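Local coordinates for protein putative aldo/keto reductase (Salmonella enterica subsp. enterica serovar Typhimurium, PDB 4R9O) that probably acts as an NADP-dependent oxidoreductase of the aldo/keto reductase family, built on a TIM-barrel fold, whose natural substrate is not established, at residues V84-T92 / H101-S112; N162-L170 / G197-I207. All blocks are in the same frame, centred on the assembly; numbering follows the deposited sequence.

Interaction 1: residues V84-T92 / H101-S112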
# COMPACT_ATOMS: atom_id res chain seq x y z
N VAL C 84 -14.35 9.22 -33.56
CA VAL C 84 -13.17 9.28 -32.71
C VAL C 84 -12.50 7.92 -32.78
O VAL C 84 -13.16 6.90 -32.61
CB VAL C 84 -13.51 9.61 -31.24
CG1 VAL C 84 -12.22 9.65 -30.39
CG2 VAL C 84 -14.29 10.92 -31.12
N THR C 85 -11.20 7.90 -33.04
CA THR C 85 -10.48 6.64 -32.96
C THR C 85 -9.12 6.83 -32.28
O THR C 85 -8.77 7.95 -31.87
CB THR C 85 -10.30 5.99 -34.34
OG1 THR C 85 -9.82 4.65 -34.17
CG2 THR C 85 -9.35 6.79 -35.22
N LYS C 86 -8.39 5.74 -32.11
CA LYS C 86 -7.17 5.75 -31.29
C LYS C 86 -6.09 4.85 -31.86
O LYS C 86 -6.37 3.95 -32.64
CB LYS C 86 -7.46 5.29 -29.86
CG LYS C 86 -8.78 5.69 -29.26
CD LYS C 86 -8.87 5.19 -27.83
CE LYS C 86 -10.26 5.35 -27.24
NZ LYS C 86 -11.26 4.48 -27.93
N CYS C 87 -4.86 5.11 -31.43
CA CYS C 87 -3.72 4.25 -31.72
C CYS C 87 -2.73 4.33 -30.56
O CYS C 87 -2.85 5.21 -29.70
CB CYS C 87 -3.05 4.63 -33.04
SG CYS C 87 -2.20 6.23 -33.02
N GLY C 88 -1.75 3.43 -30.53
CA GLY C 88 -0.75 3.43 -29.48
C GLY C 88 -0.55 2.08 -28.82
O GLY C 88 0.52 1.80 -28.26
N ILE C 89 -1.55 1.22 -28.90
CA ILE C 89 -1.41 -0.12 -28.33
C ILE C 89 -1.12 -1.17 -29.41
O ILE C 89 -1.65 -1.10 -30.53
CB ILE C 89 -2.66 -0.50 -27.52
CG1 ILE C 89 -2.92 0.55 -26.42
CG2 ILE C 89 -2.51 -1.89 -26.90
CD1 ILE C 89 -4.19 0.31 -25.63
N ALA C 90 -0.25 -2.11 -29.08
CA ALA C 90 0.04 -3.24 -29.97
C ALA C 90 -0.31 -4.55 -29.27
O ALA C 90 0.25 -4.86 -28.22
CB ALA C 90 1.50 -3.22 -30.39
N THR C 91 -1.26 -5.30 -29.82
CA THR C 91 -1.74 -6.52 -29.17
C THR C 91 -1.25 -7.75 -29.91
O THR C 91 -0.77 -7.66 -31.05
CB THR C 91 -3.29 -6.58 -29.06
OG1 THR C 91 -3.87 -6.96 -30.32
CG2 THR C 91 -3.86 -5.23 -28.63
N THR C 92 -1.37 -8.92 -29.28
CA THR C 92 -0.91 -10.16 -29.88
C THR C 92 -1.92 -10.71 -30.89
O THR C 92 -1.78 -11.83 -31.35
CB THR C 92 -0.65 -11.24 -28.82
OG1 THR C 92 -1.81 -11.39 -27.99
CG2 THR C 92 0.54 -10.86 -27.95
N HIS C 101 2.33 -4.49 -26.14
CA HIS C 101 3.16 -3.34 -25.80
C HIS C 101 2.59 -2.06 -26.42
O HIS C 101 1.45 -2.04 -26.91
CB HIS C 101 4.62 -3.55 -26.25
CG HIS C 101 4.80 -3.67 -27.74
ND1 HIS C 101 4.45 -4.81 -28.44
CD2 HIS C 101 5.32 -2.81 -28.65
CE1 HIS C 101 4.74 -4.64 -29.72
NE2 HIS C 101 5.26 -3.43 -29.87
N TYR C 102 3.38 -1.00 -26.38
CA TYR C 102 2.96 0.30 -26.89
C TYR C 102 3.84 0.72 -28.04
O TYR C 102 5.04 0.42 -28.06
CB TYR C 102 3.03 1.36 -25.79
CG TYR C 102 2.17 1.09 -24.59
CD1 TYR C 102 0.83 0.72 -24.73
CD2 TYR C 102 2.69 1.19 -23.31
CE1 TYR C 102 0.05 0.48 -23.62
CE2 TYR C 102 1.92 0.95 -22.20
CZ TYR C 102 0.60 0.60 -22.36
OH TYR C 102 -0.15 0.35 -21.23
N ILE C 103 3.25 1.41 -29.01
CA ILE C 103 4.00 1.98 -30.12
C ILE C 103 3.47 3.39 -30.35
O ILE C 103 2.33 3.56 -30.78
CB ILE C 103 3.87 1.15 -31.43
CG1 ILE C 103 4.22 -0.33 -31.22
CG2 ILE C 103 4.76 1.75 -32.53
CD1 ILE C 103 3.94 -1.21 -32.46
N THR C 104 4.30 4.39 -30.06
CA THR C 104 3.88 5.77 -30.25
C THR C 104 4.85 6.57 -31.11
O THR C 104 4.90 7.80 -31.02
CB THR C 104 3.67 6.49 -28.90
OG1 THR C 104 4.85 6.35 -28.08
CG2 THR C 104 2.47 5.91 -28.16
N ASP C 105 5.62 5.88 -31.94
CA ASP C 105 6.51 6.54 -32.88
C ASP C 105 5.72 7.28 -33.96
O ASP C 105 4.56 6.96 -34.23
CB ASP C 105 7.46 5.51 -33.51
CG ASP C 105 8.25 4.72 -32.47
OD1 ASP C 105 8.82 5.34 -31.54
OD2 ASP C 105 8.28 3.47 -32.55
N ARG C 106 6.36 8.28 -34.56
CA ARG C 106 5.74 9.13 -35.57
C ARG C 106 5.13 8.37 -36.76
O ARG C 106 3.99 8.63 -37.16
CB ARG C 106 6.78 10.13 -36.09
CG ARG C 106 6.22 11.20 -37.03
CD ARG C 106 7.31 11.71 -37.97
NE ARG C 106 7.56 10.76 -39.05
CZ ARG C 106 7.09 10.89 -40.30
NH1 ARG C 106 6.37 11.95 -40.64
NH2 ARG C 106 7.37 9.96 -41.20
N ARG C 107 5.88 7.43 -37.33
CA ARG C 107 5.40 6.79 -38.55
C ARG C 107 4.25 5.81 -38.24
O ARG C 107 3.29 5.70 -39.02
CB ARG C 107 6.54 6.09 -39.30
CG ARG C 107 6.06 5.38 -40.56
CD ARG C 107 7.17 4.79 -41.44
NE ARG C 107 6.74 3.54 -42.06
CZ ARG C 107 6.73 3.30 -43.37
NH1 ARG C 107 6.30 2.13 -43.84
NH2 ARG C 107 7.13 4.24 -44.22
N HIS C 108 4.31 5.13 -37.10
CA HIS C 108 3.21 4.27 -36.68
C HIS C 108 1.90 5.05 -36.45
O HIS C 108 0.82 4.58 -36.81
CB HIS C 108 3.57 3.51 -35.41
CG HIS C 108 2.46 2.66 -34.87
ND1 HIS C 108 2.14 1.43 -35.40
CD2 HIS C 108 1.57 2.88 -33.87
CE1 HIS C 108 1.11 0.92 -34.74
NE2 HIS C 108 0.75 1.78 -33.81
N ILE C 109 2.00 6.22 -35.85
CA ILE C 109 0.82 7.04 -35.62
C ILE C 109 0.21 7.43 -36.97
O ILE C 109 -1.00 7.31 -37.18
CB ILE C 109 1.16 8.30 -34.79
CG1 ILE C 109 1.60 7.88 -33.38
CG2 ILE C 109 -0.04 9.24 -34.76
CD1 ILE C 109 2.19 9.03 -32.49
N ILE C 110 1.06 7.86 -37.90
CA ILE C 110 0.59 8.26 -39.21
C ILE C 110 -0.03 7.08 -39.95
O ILE C 110 -1.12 7.19 -40.50
CB ILE C 110 1.73 8.87 -40.05
CG1 ILE C 110 2.20 10.18 -39.41
CG2 ILE C 110 1.30 9.06 -41.50
CD1 ILE C 110 3.29 10.89 -40.17
N LEU C 111 0.66 5.94 -39.93
CA LEU C 111 0.18 4.76 -40.65
C LEU C 111 -1.09 4.20 -40.01
O LEU C 111 -1.97 3.72 -40.71
CB LEU C 111 1.27 3.69 -40.71
CG LEU C 111 2.49 4.02 -41.58
CD1 LEU C 111 3.48 2.86 -41.61
CD2 LEU C 111 2.11 4.46 -43.00
N SER C 112 -1.20 4.28 -38.68
CA SER C 112 -2.42 3.86 -37.99
C SER C 112 -3.64 4.69 -38.38
O SER C 112 -4.71 4.14 -38.66
CB SER C 112 -2.23 3.93 -36.48
OG SER C 112 -1.25 2.99 -36.07
O HOH W 1 -5.78 4.54 -35.47

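Interaction 2: residues N162-L170 / G197-I207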
# COMPACT_ATOMS: atom_id res chain seq x y z
N ASN C 162 -6.33 8.00 -20.79
CA ASN C 162 -5.72 7.42 -19.59
C ASN C 162 -4.39 8.04 -19.20
O ASN C 162 -3.57 7.38 -18.57
CB ASN C 162 -5.54 5.91 -19.78
CG ASN C 162 -6.81 5.24 -20.23
OD1 ASN C 162 -7.83 5.32 -19.56
ND2 ASN C 162 -6.77 4.59 -21.40
N PHE C 163 -4.20 9.31 -19.55
CA PHE C 163 -3.00 10.07 -19.19
C PHE C 163 -3.08 10.65 -17.78
O PHE C 163 -4.15 11.08 -17.32
CB PHE C 163 -2.77 11.22 -20.20
CG PHE C 163 -2.01 10.81 -21.44
CD1 PHE C 163 -1.02 11.63 -21.96
CD2 PHE C 163 -2.29 9.62 -22.10
CE1 PHE C 163 -0.30 11.26 -23.11
CE2 PHE C 163 -1.58 9.25 -23.24
CZ PHE C 163 -0.59 10.08 -23.75
N THR C 164 -1.95 10.67 -17.09
CA THR C 164 -1.80 11.43 -15.86
C THR C 164 -1.75 12.90 -16.25
O THR C 164 -1.50 13.21 -17.42
CB THR C 164 -0.51 11.05 -15.08
OG1 THR C 164 0.63 11.42 -15.86
CG2 THR C 164 -0.46 9.55 -14.80
N PRO C 165 -1.98 13.82 -15.29
CA PRO C 165 -1.81 15.23 -15.65
C PRO C 165 -0.41 15.61 -16.14
O PRO C 165 -0.31 16.52 -16.96
CB PRO C 165 -2.15 15.97 -14.34
CG PRO C 165 -3.08 15.05 -13.64
CD PRO C 165 -2.59 13.66 -13.96
N ALA C 166 0.65 14.97 -15.64
CA ALA C 166 2.00 15.29 -16.11
C ALA C 166 2.23 14.77 -17.54
O ALA C 166 2.87 15.43 -18.37
CB ALA C 166 3.06 14.72 -15.15
N GLN C 167 1.69 13.60 -17.85
CA GLN C 167 1.77 13.11 -19.23
C GLN C 167 0.98 14.01 -20.20
O GLN C 167 1.41 14.26 -21.33
CB GLN C 167 1.26 11.66 -19.31
CG GLN C 167 2.25 10.67 -18.67
CD GLN C 167 1.57 9.42 -18.17
OE1 GLN C 167 2.22 8.48 -17.70
NE2 GLN C 167 0.25 9.40 -18.26
N PHE C 168 -0.18 14.48 -19.72
CA PHE C 168 -1.02 15.38 -20.50
C PHE C 168 -0.27 16.69 -20.78
O PHE C 168 -0.24 17.17 -21.91
CB PHE C 168 -2.34 15.64 -19.75
CG PHE C 168 -3.34 16.44 -20.53
CD1 PHE C 168 -4.35 15.82 -21.24
CD2 PHE C 168 -3.28 17.82 -20.55
CE1 PHE C 168 -5.28 16.56 -21.97
CE2 PHE C 168 -4.19 18.57 -21.27
CZ PHE C 168 -5.20 17.93 -21.98
N THR C 169 0.34 17.26 -19.75
CA THR C 169 1.03 18.53 -19.91
C THR C 169 2.26 18.40 -20.82
O THR C 169 2.55 19.29 -21.61
CB THR C 169 1.44 19.07 -18.55
OG1 THR C 169 0.25 19.35 -17.81
CG2 THR C 169 2.26 20.34 -18.70
N LEU C 170 2.96 17.29 -20.68
CA LEU C 170 4.09 17.00 -21.55
C LEU C 170 3.69 17.06 -23.03
O LEU C 170 4.31 17.77 -23.83
CB LEU C 170 4.67 15.62 -21.22
CG LEU C 170 5.64 15.04 -22.27
CD1 LEU C 170 6.84 16.00 -22.49
CD2 LEU C 170 6.12 13.66 -21.84
N GLY C 197 -6.28 14.35 -9.19
CA GLY C 197 -5.79 15.47 -9.98
C GLY C 197 -6.12 15.38 -11.45
O GLY C 197 -6.00 16.36 -12.19
N THR C 198 -6.51 14.20 -11.89
CA THR C 198 -6.85 14.03 -13.30
C THR C 198 -8.03 14.90 -13.69
O THR C 198 -7.96 15.66 -14.65
CB THR C 198 -7.16 12.58 -13.61
OG1 THR C 198 -5.98 11.79 -13.40
CG2 THR C 198 -7.64 12.44 -15.07
N LEU C 199 -9.11 14.79 -12.92
CA LEU C 199 -10.34 15.52 -13.22
C LEU C 199 -10.25 16.99 -12.81
O LEU C 199 -10.94 17.84 -13.39
CB LEU C 199 -11.53 14.86 -12.53
CG LEU C 199 -11.86 13.45 -13.06
CD1 LEU C 199 -13.01 12.81 -12.28
CD2 LEU C 199 -12.16 13.49 -14.54
N ASP C 200 -9.41 17.30 -11.81
CA ASP C 200 -9.13 18.69 -11.45
C ASP C 200 -8.49 19.43 -12.62
O ASP C 200 -8.89 20.55 -12.94
CB ASP C 200 -8.20 18.77 -10.23
CG ASP C 200 -8.78 18.10 -9.00
OD1 ASP C 200 -10.02 18.12 -8.83
OD2 ASP C 200 -7.99 17.55 -8.21
N GLN C 201 -7.48 18.81 -13.23
CA GLN C 201 -6.79 19.41 -14.37
C GLN C 201 -7.75 19.65 -15.53
O GLN C 201 -7.70 20.69 -16.18
CB GLN C 201 -5.63 18.51 -14.84
CG GLN C 201 -4.97 19.03 -16.10
CD GLN C 201 -3.99 18.04 -16.68
OE1 GLN C 201 -4.36 16.93 -17.03
NE2 GLN C 201 -2.71 18.42 -16.73
N LEU C 202 -8.63 18.69 -15.80
CA LEU C 202 -9.55 18.81 -16.93
C LEU C 202 -10.55 19.93 -16.69
O LEU C 202 -10.79 20.75 -17.58
CB LEU C 202 -10.28 17.48 -17.20
CG LEU C 202 -9.33 16.36 -17.65
CD1 LEU C 202 -10.08 15.04 -17.81
CD2 LEU C 202 -8.62 16.74 -18.96
N GLN C 203 -11.13 19.98 -15.50
CA GLN C 203 -12.01 21.09 -15.15
C GLN C 203 -11.27 22.43 -15.27
O GLN C 203 -11.81 23.39 -15.78
CB GLN C 203 -12.59 20.95 -13.74
CG GLN C 203 -13.53 22.09 -13.41
CD GLN C 203 -14.03 22.12 -11.97
OE1 GLN C 203 -14.04 21.12 -11.26
NE2 GLN C 203 -14.45 23.30 -11.54
N GLN C 204 -10.02 22.47 -14.82
CA GLN C 204 -9.27 23.72 -14.83
C GLN C 204 -9.08 24.22 -16.26
O GLN C 204 -9.25 25.40 -16.55
CB GLN C 204 -7.91 23.56 -14.14
CG GLN C 204 -7.08 24.83 -14.13
CD GLN C 204 -5.74 24.65 -13.44
OE1 GLN C 204 -5.61 23.85 -12.51
NE2 GLN C 204 -4.73 25.38 -13.89
N LEU C 205 -8.73 23.30 -17.15
CA LEU C 205 -8.48 23.63 -18.55
C LEU C 205 -9.76 23.74 -19.38
O LEU C 205 -9.70 24.05 -20.55
CB LEU C 205 -7.56 22.58 -19.17
CG LEU C 205 -6.15 22.50 -18.58
CD1 LEU C 205 -5.32 21.48 -19.34
CD2 LEU C 205 -5.50 23.85 -18.63
N ARG C 206 -10.91 23.48 -18.75
CA ARG C 206 -12.22 23.47 -19.42
C ARG C 206 -12.27 22.45 -20.56
O ARG C 206 -12.87 22.70 -21.61
CB ARG C 206 -12.58 24.86 -19.93
CG ARG C 206 -12.54 25.92 -18.82
CD ARG C 206 -13.19 27.24 -19.22
NE ARG C 206 -13.08 28.21 -18.13
CZ ARG C 206 -13.92 28.29 -17.10
NH1 ARG C 206 -14.96 27.46 -17.01
NH2 ARG C 206 -13.73 29.20 -16.16
N ILE C 207 -11.64 21.31 -20.33
CA ILE C 207 -11.63 20.18 -21.25
C ILE C 207 -12.48 19.08 -20.65
O ILE C 207 -12.27 18.66 -19.52
CB ILE C 207 -10.20 19.67 -21.52
CG1 ILE C 207 -9.42 20.74 -22.29
CG2 ILE C 207 -10.21 18.33 -22.26
CD1 ILE C 207 -7.93 20.55 -22.30
O HOH W 2 -5.24 9.70 -15.22

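Interaction 1: residues V84-T92 / H101-S112
The end of barrel strand 82-90 forms an antiparallel beta hairpin with strand 101-102, pairing I89 with Y102 and A90 with H101. A90-H101 is the hydrogen-bonded pair: A90 N donates to H101 O at 2.8 Å, and H101 N returns a bond to A90 O at 3.0 Å. Beyond the non-hydrogen-bonded pair, I103 N donates to G88 O at 2.9 Å, while G88 CA makes a CA-H...O contact of 3.3 Å with I103 O. Glycine suits this break in the strand, since its phi of 130° would press a CB against the preceding carbonyl.

The A90 methyl makes a CH-pi contact over one face of the H101 imidazole, with A90 CB 3.8 Å from the ring centroid. H101 holds its ring there with CG between its own backbone N and carbonyl carbon (chi1 64°), and ND1 is hydrogen-bonded to L99 O. On the other sheet face I89 and Y102 run side by side, I89 CG1 meeting the edge of the Y102 ring near CE1.

Small residues let helix 106-119 approach the strand: C87 CB lies 3.6 Å from S112 CB, and C87 SG touches I109. S112 OG turns back to H108 O at 2.7 Å. The helix then leans through I109 and I110 on helix 139-151, while strand 82-90 runs between parallel strands 51-53 and 125-130.

Interaction 2: residues N162-L170 / G197-I207
The F168 ring and the Q201 amide meet with their planes 51° apart, and L202, L205 and I207 also approach the ring obliquely. Q201 OE1 sits near the base of the phenyl group, 3.6 Å from F168 CB. At the far end L205 CD1 lies 3.7 Å from F168 CE2 and I207 CD1 3.8 Å from F168 CZ, both coming from the opposite direction. F168 reaches them because its CG stands anti to the backbone N (chi1 -174°), and a broad hydrophobic ring fills the space between helices whose segment axes pass at 10.5 Å. The F163 ring has F168 N at its edge.

Q201 stretches its extended chain across P165, resting the amide on P165 CB, while Q201 NE2 donates to P165 O at 3.1 Å. That bond arrives well to one side of the carbonyl, with a C=O...N angle of 110°. T169 N and T169 OG1 also donate to P165 O. Proline suits the first turn of helix 165-173, where no N-H is needed, and T164 OG1 caps the turn by accepting from Q167 N. P165 CG touches G197 O at 3.5 Å.

The long side chain gives glutamine two roles: its amide packs on proline and phenylalanine, and its NE2 makes the one direct hydrogen bond between the segments. A water donating to F163 O and T198 OG1 adds a second polar link; the rest is largely F168 against leucine and isoleucine.

Overall arrangement
Interactions 1 and 2 follow one another along the chain and lie in different parts of the same barrel, their centres about 22 Å apart and their nearest atoms about 7 Å. The cofactor and active sites relate them. The side chain of I89 in interaction 1 is about 7 Å from that of Y58, the probable proton donor, and about 7 Å from that of N162, a probable NADP(+)-binding residue that begins 162-170 in interaction 2. K86, within 84-92, forms a salt bridge with D53 and a hydrogen bond with Y58 OH. N162 ND2 is hydrogen-bonded to H131 O, and I89 packs on H131. Both contacts also touch the second subunit.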